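Local coordinates for protein nitrite transporter NirC (Salmonella enterica subsp. enterica serovar Typhimurium, PDB 4FC4) that forms a pentameric channel of the formate/nitrite transporter family that carries nitrite into and out of the cell across the cytoplasmic membrane, at residues N112-Y123 and V199-F210. Sequence-based numbering, arbitrary orientation.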
loop_
_atom_site.group_PDB
_atom_site.type_symbol
_atom_site.label_atom_id
_atom_site.label_comp_id
_atom_site.label_asym_id
_atom_site.label_seq_id
_atom_site.Cartn_x
_atom_site.Cartn_y
_atom_site.Cartn_z
ATOM N N ASN B 112 8.708 4.576 -30.324
ATOM C CA ASN B 112 7.758 3.884 -29.473
ATOM C C ASN B 112 7.146 2.665 -30.174
ATOM O O ASN B 112 6.980 1.609 -29.544
ATOM C CB ASN B 112 6.661 4.839 -29.053
ATOM C CG ASN B 112 7.130 5.854 -28.037
ATOM O OD1 ASN B 112 6.373 6.752 -27.713
ATOM N ND2 ASN B 112 8.383 5.717 -27.512
ATOM N N LEU B 113 6.867 2.814 -31.480
ATOM C CA LEU B 113 6.273 1.738 -32.298
ATOM C C LEU B 113 7.253 0.561 -32.445
ATOM O O LEU B 113 6.882 -0.581 -32.148
ATOM C CB LEU B 113 5.755 2.264 -33.653
ATOM C CG LEU B 113 5.086 1.274 -34.638
ATOM C CD1 LEU B 113 3.747 0.699 -34.119
ATOM C CD2 LEU B 113 4.936 1.883 -36.048
ATOM N N VAL B 114 8.504 0.857 -32.816
ATOM C CA VAL B 114 9.560 -0.141 -32.866
ATOM C C VAL B 114 9.671 -0.920 -31.531
ATOM O O VAL B 114 9.737 -2.151 -31.543
ATOM C CB VAL B 114 10.898 0.517 -33.239
ATOM C CG1 VAL B 114 12.072 -0.422 -32.959
ATOM C CG2 VAL B 114 10.892 0.969 -34.736
ATOM N N GLY B 115 9.658 -0.234 -30.388
ATOM C CA GLY B 115 9.861 -0.922 -29.107
ATOM C C GLY B 115 8.653 -1.774 -28.789
ATOM O O GLY B 115 8.776 -2.858 -28.191
ATOM N N SER B 116 7.487 -1.285 -29.231
ATOM C CA SER B 116 6.239 -1.996 -29.088
ATOM C C SER B 116 6.195 -3.257 -29.933
ATOM O O SER B 116 5.917 -4.308 -29.416
ATOM C CB SER B 116 5.068 -1.092 -29.438
ATOM O OG SER B 116 4.907 -0.038 -28.521
ATOM N N VAL B 117 6.458 -3.150 -31.240
ATOM C CA VAL B 117 6.431 -4.316 -32.116
ATOM C C VAL B 117 7.453 -5.297 -31.582
ATOM O O VAL B 117 7.260 -6.527 -31.582
ATOM C CB VAL B 117 6.795 -3.935 -33.563
ATOM C CG1 VAL B 117 7.111 -5.170 -34.403
ATOM C CG2 VAL B 117 5.685 -3.106 -34.194
ATOM N N PHE B 118 8.557 -4.745 -31.080
ATOM C CA PHE B 118 9.660 -5.591 -30.646
ATOM C C PHE B 118 9.338 -6.395 -29.388
ATOM O O PHE B 118 9.629 -7.608 -29.355
ATOM C CB PHE B 118 10.935 -4.790 -30.476
ATOM C CG PHE B 118 12.081 -5.552 -29.814
ATOM C CD1 PHE B 118 12.858 -6.471 -30.551
ATOM C CD2 PHE B 118 12.417 -5.299 -28.480
ATOM C CE1 PHE B 118 13.930 -7.118 -29.946
ATOM C CE2 PHE B 118 13.499 -5.939 -27.888
ATOM C CZ PHE B 118 14.247 -6.855 -28.618
ATOM N N VAL B 119 8.753 -5.761 -28.365
ATOM C CA VAL B 119 8.404 -6.534 -27.143
ATOM C C VAL B 119 7.304 -7.580 -27.520
ATOM O O VAL B 119 7.245 -8.692 -26.947
ATOM C CB VAL B 119 7.978 -5.608 -25.975
ATOM C CG1 VAL B 119 6.624 -4.966 -26.303
ATOM C CG2 VAL B 119 7.919 -6.372 -24.624
ATOM N N ALA B 120 6.468 -7.261 -28.518
ATOM C CA ALA B 120 5.427 -8.221 -28.932
ATOM C C ALA B 120 6.046 -9.458 -29.610
ATOM O O ALA B 120 5.652 -10.629 -29.342
ATOM C CB ALA B 120 4.356 -7.552 -29.814
ATOM N N LEU B 121 7.046 -9.208 -30.451
ATOM C CA LEU B 121 7.787 -10.302 -31.101
ATOM C C LEU B 121 8.397 -11.290 -30.083
ATOM O O LEU B 121 8.300 -12.516 -30.266
ATOM C CB LEU B 121 8.889 -9.739 -31.973
ATOM C CG LEU B 121 8.620 -9.353 -33.417
ATOM C CD1 LEU B 121 9.988 -9.061 -34.071
ATOM C CD2 LEU B 121 7.893 -10.482 -34.175
ATOM N N LEU B 122 9.080 -10.755 -29.074
ATOM C CA LEU B 122 9.738 -11.562 -28.116
ATOM C C LEU B 122 8.698 -12.419 -27.389
ATOM O O LEU B 122 8.938 -13.595 -27.142
ATOM C CB LEU B 122 10.503 -10.700 -27.090
ATOM C CG LEU B 122 11.680 -9.785 -27.508
ATOM C CD1 LEU B 122 12.123 -8.970 -26.276
ATOM C CD2 LEU B 122 12.879 -10.528 -28.109
ATOM N N TYR B 123 7.549 -11.830 -27.048
ATOM C CA TYR B 123 6.520 -12.554 -26.283
ATOM C C TYR B 123 5.986 -13.732 -27.134
ATOM O O TYR B 123 5.681 -14.852 -26.661
ATOM C CB TYR B 123 5.445 -11.552 -25.840
ATOM C CG TYR B 123 4.269 -12.208 -25.186
ATOM C CD1 TYR B 123 4.326 -12.612 -23.863
ATOM C CD2 TYR B 123 3.115 -12.416 -25.900
ATOM C CE1 TYR B 123 3.259 -13.263 -23.273
ATOM C CE2 TYR B 123 2.046 -13.030 -25.328
ATOM C CZ TYR B 123 2.143 -13.472 -24.007
ATOM O OH TYR B 123 1.068 -14.097 -23.445
ATOM N N VAL B 199 0.434 4.607 -27.815
ATOM C CA VAL B 199 1.599 3.700 -27.667
ATOM C C VAL B 199 1.204 2.351 -27.040
ATOM O O VAL B 199 1.633 1.277 -27.476
ATOM C CB VAL B 199 2.752 4.395 -26.893
ATOM C CG1 VAL B 199 3.935 3.481 -26.694
ATOM C CG2 VAL B 199 3.204 5.652 -27.630
ATOM N N ALA B 200 0.383 2.372 -26.016
ATOM C CA ALA B 200 -0.048 1.081 -25.429
ATOM C C ALA B 200 -0.841 0.242 -26.465
ATOM O O ALA B 200 -0.745 -0.977 -26.467
ATOM C CB ALA B 200 -0.869 1.289 -24.158
ATOM N N ASN B 201 -1.605 0.891 -27.345
ATOM C CA ASN B 201 -2.350 0.165 -28.366
ATOM C C ASN B 201 -1.413 -0.513 -29.362
ATOM O O ASN B 201 -1.685 -1.611 -29.824
ATOM C CB ASN B 201 -3.362 1.060 -29.108
ATOM C CG ASN B 201 -4.607 1.423 -28.277
ATOM O OD1 ASN B 201 -5.473 2.197 -28.765
ATOM N ND2 ASN B 201 -4.709 0.924 -27.046
ATOM N N MET B 202 -0.297 0.140 -29.661
ATOM C CA MET B 202 0.735 -0.415 -30.540
ATOM C C MET B 202 1.128 -1.829 -30.120
ATOM O O MET B 202 1.200 -2.708 -30.985
ATOM C CB MET B 202 2.002 0.455 -30.572
ATOM C CG MET B 202 1.829 1.853 -31.128
ATOM S SD MET B 202 3.277 2.913 -30.840
ATOM C CE MET B 202 2.712 4.418 -31.612
ATOM N N THR B 203 1.380 -2.058 -28.830
ATOM C CA THR B 203 1.734 -3.401 -28.381
ATOM C C THR B 203 0.513 -4.336 -28.544
ATOM O O THR B 203 0.612 -5.469 -29.015
ATOM C CB THR B 203 2.278 -3.441 -26.914
ATOM O OG1 THR B 203 3.582 -2.836 -26.845
ATOM C CG2 THR B 203 2.457 -4.888 -26.467
ATOM N N LEU B 204 -0.667 -3.868 -28.156
ATOM C CA LEU B 204 -1.833 -4.733 -28.229
ATOM C C LEU B 204 -2.020 -5.147 -29.679
ATOM O O LEU B 204 -2.253 -6.340 -29.974
ATOM C CB LEU B 204 -3.072 -4.023 -27.725
ATOM C CG LEU B 204 -4.269 -4.952 -27.798
ATOM C CD1 LEU B 204 -4.141 -6.142 -26.839
ATOM C CD2 LEU B 204 -5.472 -4.076 -27.532
ATOM N N PHE B 205 -1.913 -4.164 -30.581
ATOM C CA PHE B 205 -2.141 -4.445 -31.973
ATOM C C PHE B 205 -1.154 -5.436 -32.524
ATOM O O PHE B 205 -1.521 -6.248 -33.381
ATOM C CB PHE B 205 -2.218 -3.179 -32.814
ATOM C CG PHE B 205 -3.448 -2.334 -32.529
ATOM C CD1 PHE B 205 -4.668 -2.913 -32.299
ATOM C CD2 PHE B 205 -3.370 -0.947 -32.472
ATOM C CE1 PHE B 205 -5.789 -2.135 -32.024
ATOM C CE2 PHE B 205 -4.489 -0.163 -32.208
ATOM C CZ PHE B 205 -5.701 -0.760 -31.979
ATOM N N ALA B 206 0.077 -5.431 -31.991
ATOM C CA ALA B 206 1.140 -6.262 -32.559
ATOM C C ALA B 206 0.924 -7.706 -32.046
ATOM O O ALA B 206 0.994 -8.701 -32.818
ATOM C CB ALA B 206 2.523 -5.682 -32.239
ATOM N N LEU B 207 0.596 -7.806 -30.768
ATOM C CA LEU B 207 0.241 -9.070 -30.138
ATOM C C LEU B 207 -0.924 -9.783 -30.841
ATOM O O LEU B 207 -0.848 -10.971 -31.137
ATOM C CB LEU B 207 -0.163 -8.799 -28.689
ATOM C CG LEU B 207 0.944 -8.463 -27.698
ATOM C CD1 LEU B 207 0.285 -8.160 -26.369
ATOM C CD2 LEU B 207 1.984 -9.596 -27.595
ATOM N N SER B 208 -2.018 -9.074 -31.102
ATOM C CA SER B 208 -3.075 -9.699 -31.850
ATOM C C SER B 208 -2.602 -10.049 -33.273
ATOM O O SER B 208 -2.926 -11.138 -33.809
ATOM C CB SER B 208 -4.347 -8.855 -31.864
ATOM O OG SER B 208 -5.337 -9.584 -32.566
ATOM N N TRP B 209 -1.813 -9.161 -33.878
ATOM C CA TRP B 209 -1.329 -9.396 -35.254
ATOM C C TRP B 209 -0.516 -10.657 -35.361
ATOM O O TRP B 209 -0.680 -11.428 -36.325
ATOM C CB TRP B 209 -0.538 -8.199 -35.794
ATOM C CG TRP B 209 -0.228 -8.330 -37.266
ATOM C CD1 TRP B 209 1.019 -8.524 -37.857
ATOM C CD2 TRP B 209 -1.185 -8.304 -38.395
ATOM N NE1 TRP B 209 0.913 -8.614 -39.230
ATOM C CE2 TRP B 209 -0.374 -8.491 -39.626
ATOM C CE3 TRP B 209 -2.573 -8.146 -38.512
ATOM C CZ2 TRP B 209 -0.950 -8.512 -40.901
ATOM C CZ3 TRP B 209 -3.140 -8.165 -39.805
ATOM C CH2 TRP B 209 -2.340 -8.345 -40.968
ATOM N N PHE B 210 0.366 -10.890 -34.371
ATOM C CA PHE B 210 1.235 -12.068 -34.409
ATOM C C PHE B 210 0.496 -13.319 -33.924
ATOM O O PHE B 210 1.059 -14.384 -33.879
ATOM C CB PHE B 210 2.521 -11.880 -33.576
ATOM C CG PHE B 210 3.380 -10.700 -33.991
ATOM C CD1 PHE B 210 3.610 -10.405 -35.352
ATOM C CD2 PHE B 210 3.990 -9.894 -33.005
ATOM C CE1 PHE B 210 4.379 -9.304 -35.712
ATOM C CE2 PHE B 210 4.779 -8.813 -33.355
ATOM C CZ PHE B 210 4.983 -8.511 -34.713
HETATM O O HOH W 1 3.556 -0.522 -25.969
#
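With CG anti to its carbonyl carbon (chi1 -63°) and an extended chain beyond, Met202 lays its thioether against the backbone of the facing helix, SD 3.5 Å from Leu113 CA, while Leu113 CD1 packs on Met202 CG. In Phe210, CG likewise stands opposite the carbonyl carbon (chi1 -58°), which carries the ring to the facing helix. Leu121 CD2 sits over one face, 3.8 Å from the centroid of the Phe210 ring, a CH-pi contact; Ala120 CB and Val117 O lie at the ring edge. Between these ends the helices close up through small residues: Ser116 CA and Thr203 CA are 4.8 Å apart, and Ala120 CB meets Ala206 CB at 3.6 Å. Leu207 CD2 approaches the Tyr123 ring obliquely, 3.5 Å from Tyr123 CD2.

No direct hydrogen bond joins the segments; one water does. The water oxygen donates to Ser116 OG and, at 3.0 Å, to Val199 O, and lies unusually close to Thr203 OG1, a doubtful bond. Ser116 OG in turn donates to Asn112 O (2.8 Å), from the face opposite to Ser116 N, which fixes its hydroxyl. Asn112 CB packs on Val199, but its amide bonds to Ser31 O, Glu78 O and Phe80 N.

Transmembrane helix 98-125 thus meets helix 198-209, the axes of 112-123 and 199-209 crossing at -37°, in a mainly apolar, buried interface, whose bridging water satisfies polar groups of both helices.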